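Local coordinates for epidermin biosynthesis protein EpiD (Staphylococcus aureus, PDB 3QJG) that probably catalyses the FMN-dependent oxidative decarboxylation of the C-terminal cysteine of a lantibiotic precursor peptide, at residues V8-C13 / D33-I38; A39-R44 / Y60-D65; I115-N120 / Y144-S149. All coordinates share one frame; numbering follows the deposited sequence.

The three contacts follow one another along the chain, contact 1 closing before contact 2 opens and contact 2 before contact 3. Contact 1 pairs strands 7-12 and 34-39 in the mixed sheet. Contact 2 takes up the loop beyond strand 34-39, its centre about 12 Å from that of contact 1, and is joined to it by backbone contacts such as L12 O to S40 N at 2.9 Å. Contact 3, on strand 113-120, lies across the chain's centre, about 19 Å from contact 1 and about 23 Å from contact 2 between centres. Segments far apart in sequence thus converge on one FMN, contacts 1 and 2 at its phosphate end, contact 3 at its flavin ring.

Contact 1 of 3, residues V8-C13 / D33-I38; sequences VLICLC and DEVNVI. With FMN (flavin mononucleotide), chain M.
V8-L12 and V35-I38, on strands 7-12 and 34-39, are paired in a beta-alpha-beta unit of the Rossmann-like flavoprotein fold, with helix 21-28 as the crossover. Their axes come within 4.6 Å and their directions differ by 25°, the twist of a parallel sheet. Five backbone hydrogen bonds join them. V8 and I10 each give their N-H to the second strand and take one back on the carbonyl; I10 N reaches N36 O at 2.8 Å. L12 N closes the ladder on I38 O at 2.9 Å.

One face carries the beta-branched V8, I10, V35 and V37, which suit a strand, together with L12; they fill the space beneath the helix. V8 and V35 lie side by side, CG1 to CG2 at 3.8 Å. I10 places CG1 beside its backbone N (chi1 -58°), and the chain then runs out until CD1 presses on V35 CG1 at 3.5 Å, tighter than usual for two methyls. Further along, L12 CD1 meets V37 CG1. Helix 21-28 covers this layer through I21, I25 and L28.

The other face carries L9, C11, N36 and I38, with helix 101-107 against L9, C11 and I38. C11 SG rests on I38 CG2 at 3.7 Å, while L9 CD1 reaches over the N36 backbone. N36 is the polar member: its ND2 gives a nearly straight bond (173°) to E34 OE1 at 2.9 Å, and H77 and N58 engage the same amide. E34 is paired with K76.

Beyond the pairing, C13 comes to the FMN phosphate, its CA 3.8 Å from O3P. Five bonds across the pair, one apolar face, and another apolar but for the satisfied amide of N36 are consistent with a fixed position for C13, just past the strand, beside the phosphate.

Contact 2 of 3, residues A39-R44 / Y60-D65; sequences ASTNGR and YDEFED. With FMN (flavin mononucleotide), chain M.
R44 and D61 form a salt bridge between residues 39-44 and 60-65. The arginine bends at its third torsion (chi3 68°), which turns the guanidinium so that D61 OD1 lies at its edge, near its plane. R44 NH1 is modelled a doubtfully short 2.4 Å from D61 OD1, and NH2 adds a weak bond to OD1 at 2.7 Å. Guanidinium and carboxylate planes are 33° apart. F63 CB lies over one face of the guanidinium, offset toward its rim, 3.4 Å from R44 NH2. A long arginine suits the place because it must span the gap between two loops.

Water carries the remaining polar contacts. One molecule accepts from A39 N at 2.9 Å and donates to Y60 O at 2.8 Å. A second links T41 OG1 to E62 OE1, to which it donates; that carboxylate oxygen also accepts from L101 N.

D61 serves its own loop as well: OD1 takes the backbone N-H of F63, an Asx turn, met from above the carboxylate plane. Here a short acid folds the chain and binds the arginine with the same atom.

Cofactor bonds come from the first loop, which follows strand 34-39. S40 OG donates to FMN O3P, again at a doubtfully short distance. N42 ND2 gives a nearly straight bond (175°) to FMN O5' at 2.9 Å, and bonds weakly to D99 O of the second subunit.

Contact 3 of 3, residues I115-N120 / Y144-S149; sequences IFPNMN and YPANIS. With FMN (flavin mononucleotide), chain M.
Y144 opens the second segment by giving its backbone N-H to I115 O at 2.9 Å, in an almost straight bond (175°), just after strand 142-143 has run beside strand 113-120. Its CG stands anti to the backbone N (chi1 -175°), which sets CG and CD2 alongside F116 CD1 and CE1. Y144 CB lies 3.4 Å from F116 CD1, and Y144 CD2 is 3.6 Å from F116 CE1. The rings are close to parallel, 29° apart, but slid apart and barely overlapping, with centroids 5.4 Å apart. The contact is therefore not a stack but mostly F116 CD1 and CE1 against Y144 CB, CG and CD2.

P145 stands at the centre of an inverse gamma turn, a conformation its restricted phi suits; its CD sits over one face of the Y144 ring, and A146 N bonds weakly to Y144 O. A146 faces the first segment, where its small CB fits 4.4 Å from P117 CG and touches V163. After it the chain leads into strand 148-153.

Past P117, N118 turns to the flavin: its O accepts from FMN N3 at 2.7 Å and its ND2 donates to FMN O4 at 3.1 Å. A165 and N17 hold N118 OD1, fixing the amide's rotation.

Strand 79-85 and helix 87-94 pack on I115, strand 158-163 lies against P117 and M119, and F174 of helix 168-174 meets the Y144 ring edge-to-face.

Contact 1 of 3, residues V8-C13 / D33-I38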
loop_
_atom_site.group_PDB
_atom_site.type_symbol
_atom_site.label_atom_id
_atom_site.label_comp_id
_atom_site.label_asym_id
_atom_site.label_seq_id
_atom_site.Cartn_x
_atom_site.Cartn_y
_atom_site.Cartn_z
ATOM N N VAL A 8 7.594 39.077 2.141
ATOM C CA VAL A 8 8.191 38.649 0.856
ATOM C C VAL A 8 7.918 37.159 0.722
ATOM O O VAL A 8 7.841 36.462 1.721
ATOM C CB VAL A 8 9.693 38.899 0.792
ATOM C CG1 VAL A 8 10.395 38.189 1.977
ATOM C CG2 VAL A 8 10.253 38.430 -0.577
ATOM N N LEU A 9 7.715 36.699 -0.497
ATOM C CA LEU A 9 7.545 35.302 -0.738
ATOM C C LEU A 9 8.728 34.884 -1.575
ATOM O O LEU A 9 9.016 35.544 -2.594
ATOM C CB LEU A 9 6.222 35.020 -1.466
ATOM C CG LEU A 9 5.943 33.597 -1.975
ATOM C CD1 LEU A 9 5.896 32.553 -0.797
ATOM C CD2 LEU A 9 4.629 33.604 -2.803
ATOM N N ILE A 10 9.409 33.800 -1.159
ATOM C CA ILE A 10 10.466 33.221 -1.977
ATOM C C ILE A 10 9.924 32.036 -2.731
ATOM O O ILE A 10 9.396 31.128 -2.142
ATOM C CB ILE A 10 11.664 32.735 -1.143
ATOM C CG1 ILE A 10 12.253 33.875 -0.319
ATOM C CG2 ILE A 10 12.743 32.115 -2.036
ATOM C CD1 ILE A 10 13.001 33.376 0.952
ATOM N N CYS A 11 10.076 32.055 -4.042
ATOM C CA CYS A 11 9.702 30.942 -4.888
ATOM C C CYS A 11 10.952 30.136 -5.255
ATOM O O CYS A 11 11.808 30.649 -5.903
ATOM C CB CYS A 11 8.972 31.482 -6.124
ATOM S SG CYS A 11 7.485 32.470 -5.665
ATOM N N LEU A 12 11.046 28.878 -4.832
ATOM C CA LEU A 12 12.222 28.038 -5.093
ATOM C C LEU A 12 11.985 27.155 -6.307
ATOM O O LEU A 12 10.985 26.518 -6.379
ATOM C CB LEU A 12 12.433 27.064 -3.952
ATOM C CG LEU A 12 12.715 27.615 -2.593
ATOM C CD1 LEU A 12 12.788 26.496 -1.614
ATOM C CD2 LEU A 12 13.995 28.403 -2.742
ATOM N N CYS A 13 12.948 27.036 -7.182
ATOM C CA CYS A 13 12.789 26.169 -8.328
ATOM C C CYS A 13 13.769 24.964 -8.243
ATOM O O CYS A 13 14.580 24.863 -7.306
ATOM C CB CYS A 13 13.000 26.975 -9.577
ATOM S SG CYS A 13 11.815 28.310 -9.895
ATOM N N ASP A 33 8.750 41.466 7.518
ATOM C CA ASP A 33 8.053 40.855 8.651
ATOM C C ASP A 33 7.975 39.337 8.475
ATOM O O ASP A 33 8.610 38.598 9.185
ATOM C CB ASP A 33 6.641 41.434 8.820
ATOM C CG ASP A 33 6.030 41.079 10.166
ATOM O OD1 ASP A 33 6.738 40.460 10.994
ATOM O OD2 ASP A 33 4.845 41.414 10.410
ATOM N N GLU A 34 7.200 38.875 7.515
ATOM C CA GLU A 34 7.121 37.447 7.235
ATOM C C GLU A 34 7.997 37.171 6.045
ATOM O O GLU A 34 8.001 37.946 5.085
ATOM C CB GLU A 34 5.707 36.975 6.882
ATOM C CG GLU A 34 4.755 36.816 8.059
ATOM C CD GLU A 34 3.376 36.314 7.588
ATOM O OE1 GLU A 34 3.205 35.917 6.399
ATOM O OE2 GLU A 34 2.452 36.289 8.402
ATOM N N VAL A 35 8.730 36.059 6.096
ATOM C CA VAL A 35 9.396 35.551 4.890
ATOM C C VAL A 35 8.816 34.157 4.717
ATOM O O VAL A 35 8.985 33.315 5.590
ATOM C CB VAL A 35 10.927 35.450 5.044
ATOM C CG1 VAL A 35 11.525 34.759 3.806
ATOM C CG2 VAL A 35 11.566 36.846 5.281
ATOM N N ASN A 36 8.128 33.936 3.601
ATOM C CA ASN A 36 7.386 32.716 3.304
ATOM C C ASN A 36 7.968 32.074 2.079
ATOM O O ASN A 36 8.658 32.737 1.306
ATOM C CB ASN A 36 5.913 33.053 2.992
ATOM C CG ASN A 36 5.221 33.697 4.202
ATOM O OD1 ASN A 36 5.445 33.247 5.290
ATOM N ND2 ASN A 36 4.419 34.776 3.998
ATOM N N VAL A 37 7.678 30.789 1.899
ATOM C CA VAL A 37 8.322 30.032 0.879
ATOM C C VAL A 37 7.366 29.112 0.221
ATOM O O VAL A 37 6.502 28.564 0.898
ATOM C CB VAL A 37 9.463 29.207 1.501
ATOM C CG1 VAL A 37 10.190 28.428 0.426
ATOM C CG2 VAL A 37 10.425 30.146 2.189
ATOM N N ILE A 38 7.548 28.953 -1.089
ATOM C CA ILE A 38 6.881 27.952 -1.881
ATOM C C ILE A 38 7.875 27.356 -2.874
ATOM O O ILE A 38 8.697 28.084 -3.385
ATOM C CB ILE A 38 5.674 28.552 -2.705
ATOM C CG1 ILE A 38 4.878 27.456 -3.427
ATOM C CG2 ILE A 38 6.134 29.662 -3.698
ATOM C CD1 ILE A 38 3.551 27.975 -4.112
HETATM N N1 FMN M . 17.602 23.918 -14.183
HETATM C C2 FMN M . 17.869 25.263 -14.166
HETATM O O2 FMN M . 17.277 26.005 -14.942
HETATM N N3 FMN M . 18.811 25.769 -13.330
HETATM C C4 FMN M . 19.507 24.961 -12.485
HETATM O O4 FMN M . 20.334 25.501 -11.789
HETATM C C4A FMN M . 19.274 23.588 -12.477
HETATM N N5 FMN M . 19.945 22.727 -11.633
HETATM C C5A FMN M . 19.630 21.405 -11.624
HETATM C C6 FMN M . 20.343 20.536 -10.810
HETATM C C7 FMN M . 20.027 19.193 -10.801
HETATM C C7M FMN M . 20.741 18.216 -9.913
HETATM C C8 FMN M . 19.008 18.721 -11.637
HETATM C C8M FMN M . 18.651 17.256 -11.719
HETATM C C9 FMN M . 18.335 19.575 -12.485
HETATM C C9A FMN M . 18.638 20.929 -12.488
HETATM N N10 FMN M . 17.967 21.781 -13.364
HETATM C C10 FMN M . 18.288 23.094 -13.340
HETATM C "C1'" FMN M . 16.887 21.339 -14.318
HETATM C "C2'" FMN M . 15.508 21.711 -13.782
HETATM O "O2'" FMN M . 15.359 21.244 -12.427
HETATM C "C3'" FMN M . 14.522 21.166 -14.749
HETATM O "O3'" FMN M . 14.630 21.814 -16.039
HETATM C "C4'" FMN M . 13.096 21.287 -14.211
HETATM O "O4'" FMN M . 12.159 20.890 -15.198
HETATM C "C5'" FMN M . 12.714 22.688 -13.866
HETATM O "O5'" FMN M . 11.478 22.593 -13.182
HETATM P P FMN M . 10.903 23.823 -12.321
HETATM O O1P FMN M . 9.425 23.617 -12.214
HETATM O O2P FMN M . 11.234 25.097 -13.029
HETATM O O3P FMN M . 11.295 23.884 -10.904
#

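Contact 2 of 3, residues A39-R44 / Y60-D65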
loop_
_atom_site.group_PDB
_atom_site.type_symbol
_atom_site.label_atom_id
_atom_site.label_comp_id
_atom_site.label_asym_id
_atom_site.label_seq_id
_atom_site.Cartn_x
_atom_site.Cartn_y
_atom_site.Cartn_z
ATOM N N ALA A 39 7.780 26.065 -3.157
ATOM C CA ALA A 39 8.616 25.432 -4.212
ATOM C C ALA A 39 7.816 25.068 -5.417
ATOM O O ALA A 39 6.638 24.767 -5.277
ATOM C CB ALA A 39 9.250 24.207 -3.701
ATOM N N SER A 40 8.489 24.961 -6.571
ATOM C CA SER A 40 7.909 24.419 -7.767
ATOM C C SER A 40 7.714 22.922 -7.569
ATOM O O SER A 40 8.157 22.359 -6.546
ATOM C CB SER A 40 8.864 24.607 -8.974
ATOM O OG SER A 40 10.096 23.892 -8.796
ATOM N N THR A 41 7.123 22.246 -8.559
ATOM C CA THR A 41 6.784 20.845 -8.324
ATOM C C THR A 41 8.110 20.083 -8.308
ATOM O O THR A 41 8.435 19.399 -7.333
ATOM C CB THR A 41 5.698 20.323 -9.305
ATOM O OG1 THR A 41 4.469 21.050 -9.048
ATOM C CG2 THR A 41 5.486 18.758 -9.137
ATOM N N ASN A 42 8.882 20.258 -9.371
ATOM C CA ASN A 42 10.196 19.694 -9.463
ATOM C C ASN A 42 11.161 20.195 -8.417
ATOM O O ASN A 42 12.143 19.519 -8.170
ATOM C CB ASN A 42 10.812 19.959 -10.835
ATOM C CG ASN A 42 9.958 19.425 -11.950
ATOM O OD1 ASN A 42 9.356 18.391 -11.802
ATOM N ND2 ASN A 42 9.910 20.126 -13.088
ATOM N N GLY A 43 10.909 21.388 -7.871
ATOM C CA GLY A 43 11.733 21.973 -6.875
ATOM C C GLY A 43 11.665 21.258 -5.551
ATOM O O GLY A 43 12.660 21.263 -4.797
ATOM N N ARG A 44 10.548 20.586 -5.299
ATOM C CA ARG A 44 10.267 19.957 -3.981
ATOM C C ARG A 44 11.342 18.941 -3.581
ATOM O O ARG A 44 11.644 18.777 -2.410
ATOM C CB ARG A 44 8.911 19.220 -4.005
ATOM C CG ARG A 44 7.699 20.075 -4.291
ATOM C CD ARG A 44 6.407 19.240 -4.462
ATOM N NE ARG A 44 6.033 18.627 -3.201
ATOM C CZ ARG A 44 5.383 19.234 -2.225
ATOM N NH1 ARG A 44 4.940 20.487 -2.368
ATOM N NH2 ARG A 44 5.125 18.557 -1.105
ATOM N N TYR A 60 4.311 27.039 1.850
ATOM C CA TYR A 60 3.078 26.744 1.130
ATOM C C TYR A 60 3.360 25.494 0.388
ATOM O O TYR A 60 4.308 25.439 -0.428
ATOM C CB TYR A 60 2.647 27.862 0.166
ATOM C CG TYR A 60 2.307 29.172 0.836
ATOM C CD1 TYR A 60 1.303 29.236 1.813
ATOM C CD2 TYR A 60 3.046 30.328 0.581
ATOM C CE1 TYR A 60 1.030 30.410 2.484
ATOM C CE2 TYR A 60 2.766 31.533 1.250
ATOM C CZ TYR A 60 1.760 31.563 2.194
ATOM O OH TYR A 60 1.460 32.741 2.840
ATOM N N ASP A 61 2.527 24.497 0.618
ATOM C CA ASP A 61 2.739 23.178 0.021
ATOM C C ASP A 61 1.457 22.712 -0.727
ATOM O O ASP A 61 0.518 22.253 -0.106
ATOM C CB ASP A 61 3.077 22.224 1.157
ATOM C CG ASP A 61 3.467 20.816 0.683
ATOM O OD1 ASP A 61 3.336 20.484 -0.555
ATOM O OD2 ASP A 61 3.900 20.055 1.600
ATOM N N GLU A 62 1.465 22.829 -2.043
ATOM C CA GLU A 62 0.347 22.461 -2.929
ATOM C C GLU A 62 -0.073 20.975 -2.815
ATOM O O GLU A 62 -1.253 20.623 -3.043
ATOM C CB GLU A 62 0.738 22.759 -4.406
ATOM C CG GLU A 62 -0.442 22.977 -5.288
ATOM C CD GLU A 62 -0.122 22.966 -6.763
ATOM O OE1 GLU A 62 1.056 23.128 -7.179
ATOM O OE2 GLU A 62 -1.096 22.788 -7.511
ATOM N N PHE A 63 0.875 20.095 -2.483
ATOM C CA PHE A 63 0.614 18.636 -2.306
ATOM C C PHE A 63 -0.166 18.412 -1.024
ATOM O O PHE A 63 -1.074 17.618 -0.956
ATOM C CB PHE A 63 1.941 17.851 -2.224
ATOM C CG PHE A 63 1.780 16.335 -2.167
ATOM C CD1 PHE A 63 1.448 15.614 -3.311
ATOM C CD2 PHE A 63 1.973 15.639 -0.961
ATOM C CE1 PHE A 63 1.314 14.225 -3.280
ATOM C CE2 PHE A 63 1.846 14.260 -0.923
ATOM C CZ PHE A 63 1.516 13.548 -2.100
ATOM N N GLU A 64 0.209 19.121 0.007
ATOM C CA GLU A 64 -0.463 18.971 1.285
ATOM C C GLU A 64 -1.801 19.714 1.310
ATOM O O GLU A 64 -2.735 19.262 1.931
ATOM C CB GLU A 64 0.463 19.407 2.397
ATOM C CG GLU A 64 1.637 18.429 2.542
ATOM C CD GLU A 64 1.200 17.071 3.073
ATOM O OE1 GLU A 64 0.571 17.055 4.155
ATOM O OE2 GLU A 64 1.484 16.038 2.418
ATOM N N ASP A 65 -1.889 20.857 0.646
ATOM C CA ASP A 65 -3.133 21.616 0.597
ATOM C C ASP A 65 -3.485 22.105 -0.794
ATOM O O ASP A 65 -3.171 23.237 -1.143
ATOM C CB ASP A 65 -3.027 22.806 1.482
ATOM C CG ASP A 65 -4.302 23.615 1.506
ATOM O OD1 ASP A 65 -5.377 23.166 0.974
ATOM O OD2 ASP A 65 -4.204 24.717 2.081
HETATM N N1 FMN M . 17.602 23.918 -14.183
HETATM C C2 FMN M . 17.869 25.263 -14.166
HETATM O O2 FMN M . 17.277 26.005 -14.942
HETATM N N3 FMN M . 18.811 25.769 -13.330
HETATM C C4 FMN M . 19.507 24.961 -12.485
HETATM O O4 FMN M . 20.334 25.501 -11.789
HETATM C C4A FMN M . 19.274 23.588 -12.477
HETATM N N5 FMN M . 19.945 22.727 -11.633
HETATM C C5A FMN M . 19.630 21.405 -11.624
HETATM C C6 FMN M . 20.343 20.536 -10.810
HETATM C C7 FMN M . 20.027 19.193 -10.801
HETATM C C7M FMN M . 20.741 18.216 -9.913
HETATM C C8 FMN M . 19.008 18.721 -11.637
HETATM C C8M FMN M . 18.651 17.256 -11.719
HETATM C C9 FMN M . 18.335 19.575 -12.485
HETATM C C9A FMN M . 18.638 20.929 -12.488
HETATM N N10 FMN M . 17.967 21.781 -13.364
HETATM C C10 FMN M . 18.288 23.094 -13.340
HETATM C "C1'" FMN M . 16.887 21.339 -14.318
HETATM C "C2'" FMN M . 15.508 21.711 -13.782
HETATM O "O2'" FMN M . 15.359 21.244 -12.427
HETATM C "C3'" FMN M . 14.522 21.166 -14.749
HETATM O "O3'" FMN M . 14.630 21.814 -16.039
HETATM C "C4'" FMN M . 13.096 21.287 -14.211
HETATM O "O4'" FMN M . 12.159 20.890 -15.198
HETATM C "C5'" FMN M . 12.714 22.688 -13.866
HETATM O "O5'" FMN M . 11.478 22.593 -13.182
HETATM P P FMN M . 10.903 23.823 -12.321
HETATM O O1P FMN M . 9.425 23.617 -12.214
HETATM O O2P FMN M . 11.234 25.097 -13.029
HETATM O O3P FMN M . 11.295 23.884 -10.904
HETATM O O HOH W 1 6.021 24.059 -2.088
HETATM O O HOH W 2 3.451 22.063 -6.695
#

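Contact 3 of 3, residues I115-N120 / Y144-S149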
loop_
_atom_site.group_PDB
_atom_site.type_symbol
_atom_site.label_atom_id
_atom_site.label_comp_id
_atom_site.label_asym_id
_atom_site.label_seq_id
_atom_site.Cartn_x
_atom_site.Cartn_y
_atom_site.Cartn_z
ATOM N N ILE A 115 13.028 38.180 -10.445
ATOM C CA ILE A 115 13.576 36.892 -10.841
ATOM C C ILE A 115 15.108 36.953 -10.711
ATOM O O ILE A 115 15.732 37.914 -11.165
ATOM C CB ILE A 115 13.141 36.551 -12.295
ATOM C CG1 ILE A 115 11.607 36.382 -12.345
ATOM C CG2 ILE A 115 13.838 35.291 -12.757
ATOM C CD1 ILE A 115 10.980 36.229 -13.763
ATOM N N PHE A 116 15.685 35.966 -10.015
ATOM C CA PHE A 116 17.114 35.749 -9.871
ATOM C C PHE A 116 17.507 34.482 -10.612
ATOM O O PHE A 116 17.481 33.396 -10.053
ATOM C CB PHE A 116 17.456 35.630 -8.406
ATOM C CG PHE A 116 17.158 36.857 -7.631
ATOM C CD1 PHE A 116 18.125 37.837 -7.446
ATOM C CD2 PHE A 116 15.898 37.059 -7.086
ATOM C CE1 PHE A 116 17.832 38.978 -6.711
ATOM C CE2 PHE A 116 15.609 38.199 -6.290
ATOM C CZ PHE A 116 16.564 39.158 -6.121
ATOM N N PRO A 117 17.820 34.608 -11.911
ATOM C CA PRO A 117 18.107 33.482 -12.755
ATOM C C PRO A 117 19.302 32.650 -12.306
ATOM O O PRO A 117 20.304 33.179 -11.743
ATOM C CB PRO A 117 18.441 34.110 -14.110
ATOM C CG PRO A 117 18.097 35.549 -14.054
ATOM C CD PRO A 117 17.871 35.913 -12.614
ATOM N N ASN A 118 19.221 31.346 -12.583
ATOM C CA ASN A 118 20.202 30.392 -12.078
ATOM C C ASN A 118 20.230 29.173 -12.970
ATOM O O ASN A 118 19.300 28.379 -12.975
ATOM C CB ASN A 118 19.851 30.028 -10.641
ATOM C CG ASN A 118 21.013 29.340 -9.903
ATOM O OD1 ASN A 118 21.691 29.969 -9.087
ATOM N ND2 ASN A 118 21.226 28.029 -10.178
ATOM N N MET A 119 21.253 29.051 -13.808
ATOM C CA MET A 119 21.211 28.012 -14.803
ATOM C C MET A 119 22.492 27.949 -15.588
ATOM O O MET A 119 23.244 28.917 -15.637
ATOM C CB MET A 119 20.045 28.280 -15.730
ATOM C CG MET A 119 20.212 29.570 -16.552
ATOM S SD MET A 119 18.762 29.984 -17.536
ATOM C CE MET A 119 17.721 30.630 -16.283
ATOM N N ASN A 120 22.760 26.799 -16.188
ATOM C CA ASN A 120 23.907 26.663 -17.080
ATOM C C ASN A 120 23.888 27.754 -18.129
ATOM O O ASN A 120 22.833 28.111 -18.635
ATOM C CB ASN A 120 23.884 25.312 -17.785
ATOM C CG ASN A 120 25.125 25.057 -18.551
ATOM O OD1 ASN A 120 25.162 25.271 -19.762
ATOM N ND2 ASN A 120 26.174 24.625 -17.860
ATOM N N TYR A 144 17.171 40.232 -12.070
ATOM C CA TYR A 144 18.459 40.519 -11.489
ATOM C C TYR A 144 19.507 40.412 -12.611
ATOM O O TYR A 144 19.445 39.485 -13.414
ATOM C CB TYR A 144 18.783 39.580 -10.323
ATOM C CG TYR A 144 20.070 39.971 -9.646
ATOM C CD1 TYR A 144 21.284 39.392 -9.999
ATOM C CD2 TYR A 144 20.068 40.943 -8.663
ATOM C CE1 TYR A 144 22.477 39.800 -9.390
ATOM C CE2 TYR A 144 21.252 41.371 -8.064
ATOM C CZ TYR A 144 22.440 40.809 -8.421
ATOM O OH TYR A 144 23.552 41.266 -7.770
ATOM N N PRO A 145 20.437 41.396 -12.693
ATOM C CA PRO A 145 21.454 41.368 -13.706
ATOM C C PRO A 145 22.505 40.340 -13.266
ATOM O O PRO A 145 23.590 40.681 -12.744
ATOM C CB PRO A 145 21.983 42.800 -13.694
ATOM C CG PRO A 145 21.893 43.176 -12.263
ATOM C CD PRO A 145 20.564 42.601 -11.853
ATOM N N ALA A 146 22.174 39.087 -13.489
ATOM C CA ALA A 146 22.931 37.993 -12.963
ATOM C C ALA A 146 24.357 37.922 -13.504
ATOM O O ALA A 146 24.655 38.141 -14.718
ATOM C CB ALA A 146 22.227 36.702 -13.221
ATOM N N ASN A 147 25.202 37.660 -12.512
ATOM C CA ASN A 147 26.597 37.312 -12.607
ATOM C C ASN A 147 26.877 35.972 -13.345
ATOM O O ASN A 147 26.432 34.913 -12.850
ATOM C CB ASN A 147 27.165 37.259 -11.143
ATOM C CG ASN A 147 26.044 37.017 -10.003
ATOM O OD1 ASN A 147 24.863 36.719 -10.272
ATOM N ND2 ASN A 147 26.470 37.136 -8.735
ATOM N N ILE A 148 27.573 36.022 -14.500
ATOM C CA ILE A 148 28.130 34.810 -15.168
ATOM C C ILE A 148 29.446 34.344 -14.517
ATOM O O ILE A 148 30.428 35.111 -14.479
ATOM C CB ILE A 148 28.507 35.023 -16.680
ATOM C CG1 ILE A 148 27.303 35.315 -17.553
ATOM C CG2 ILE A 148 29.148 33.779 -17.245
ATOM C CD1 ILE A 148 27.675 35.463 -19.037
ATOM N N SER A 149 29.497 33.090 -14.053
ATOM C CA SER A 149 30.701 32.570 -13.369
ATOM C C SER A 149 31.022 31.162 -13.838
ATOM O O SER A 149 30.130 30.437 -14.254
ATOM C CB SER A 149 30.548 32.614 -11.826
ATOM O OG SER A 149 29.615 31.656 -11.327
HETATM N N1 FMN M . 17.602 23.918 -14.183
HETATM C C2 FMN M . 17.869 25.263 -14.166
HETATM O O2 FMN M . 17.277 26.005 -14.942
HETATM N N3 FMN M . 18.811 25.769 -13.330
HETATM C C4 FMN M . 19.507 24.961 -12.485
HETATM O O4 FMN M . 20.334 25.501 -11.789
HETATM C C4A FMN M . 19.274 23.588 -12.477
HETATM N N5 FMN M . 19.945 22.727 -11.633
HETATM C C5A FMN M . 19.630 21.405 -11.624
HETATM C C6 FMN M . 20.343 20.536 -10.810
HETATM C C7 FMN M . 20.027 19.193 -10.801
HETATM C C7M FMN M . 20.741 18.216 -9.913
HETATM C C8 FMN M . 19.008 18.721 -11.637
HETATM C C8M FMN M . 18.651 17.256 -11.719
HETATM C C9 FMN M . 18.335 19.575 -12.485
HETATM C C9A FMN M . 18.638 20.929 -12.488
HETATM N N10 FMN M . 17.967 21.781 -13.364
HETATM C C10 FMN M . 18.288 23.094 -13.340
HETATM C "C1'" FMN M . 16.887 21.339 -14.318
HETATM C "C2'" FMN M . 15.508 21.711 -13.782
HETATM O "O2'" FMN M . 15.359 21.244 -12.427
HETATM C "C3'" FMN M . 14.522 21.166 -14.749
HETATM O "O3'" FMN M . 14.630 21.814 -16.039
HETATM C "C4'" FMN M . 13.096 21.287 -14.211
HETATM O "O4'" FMN M . 12.159 20.890 -15.198
HETATM C "C5'" FMN M . 12.714 22.688 -13.866
HETATM O "O5'" FMN M . 11.478 22.593 -13.182
HETATM P P FMN M . 10.903 23.823 -12.321
HETATM O O1P FMN M . 9.425 23.617 -12.214
HETATM O O2P FMN M . 11.234 25.097 -13.029
HETATM O O3P FMN M . 11.295 23.884 -10.904
#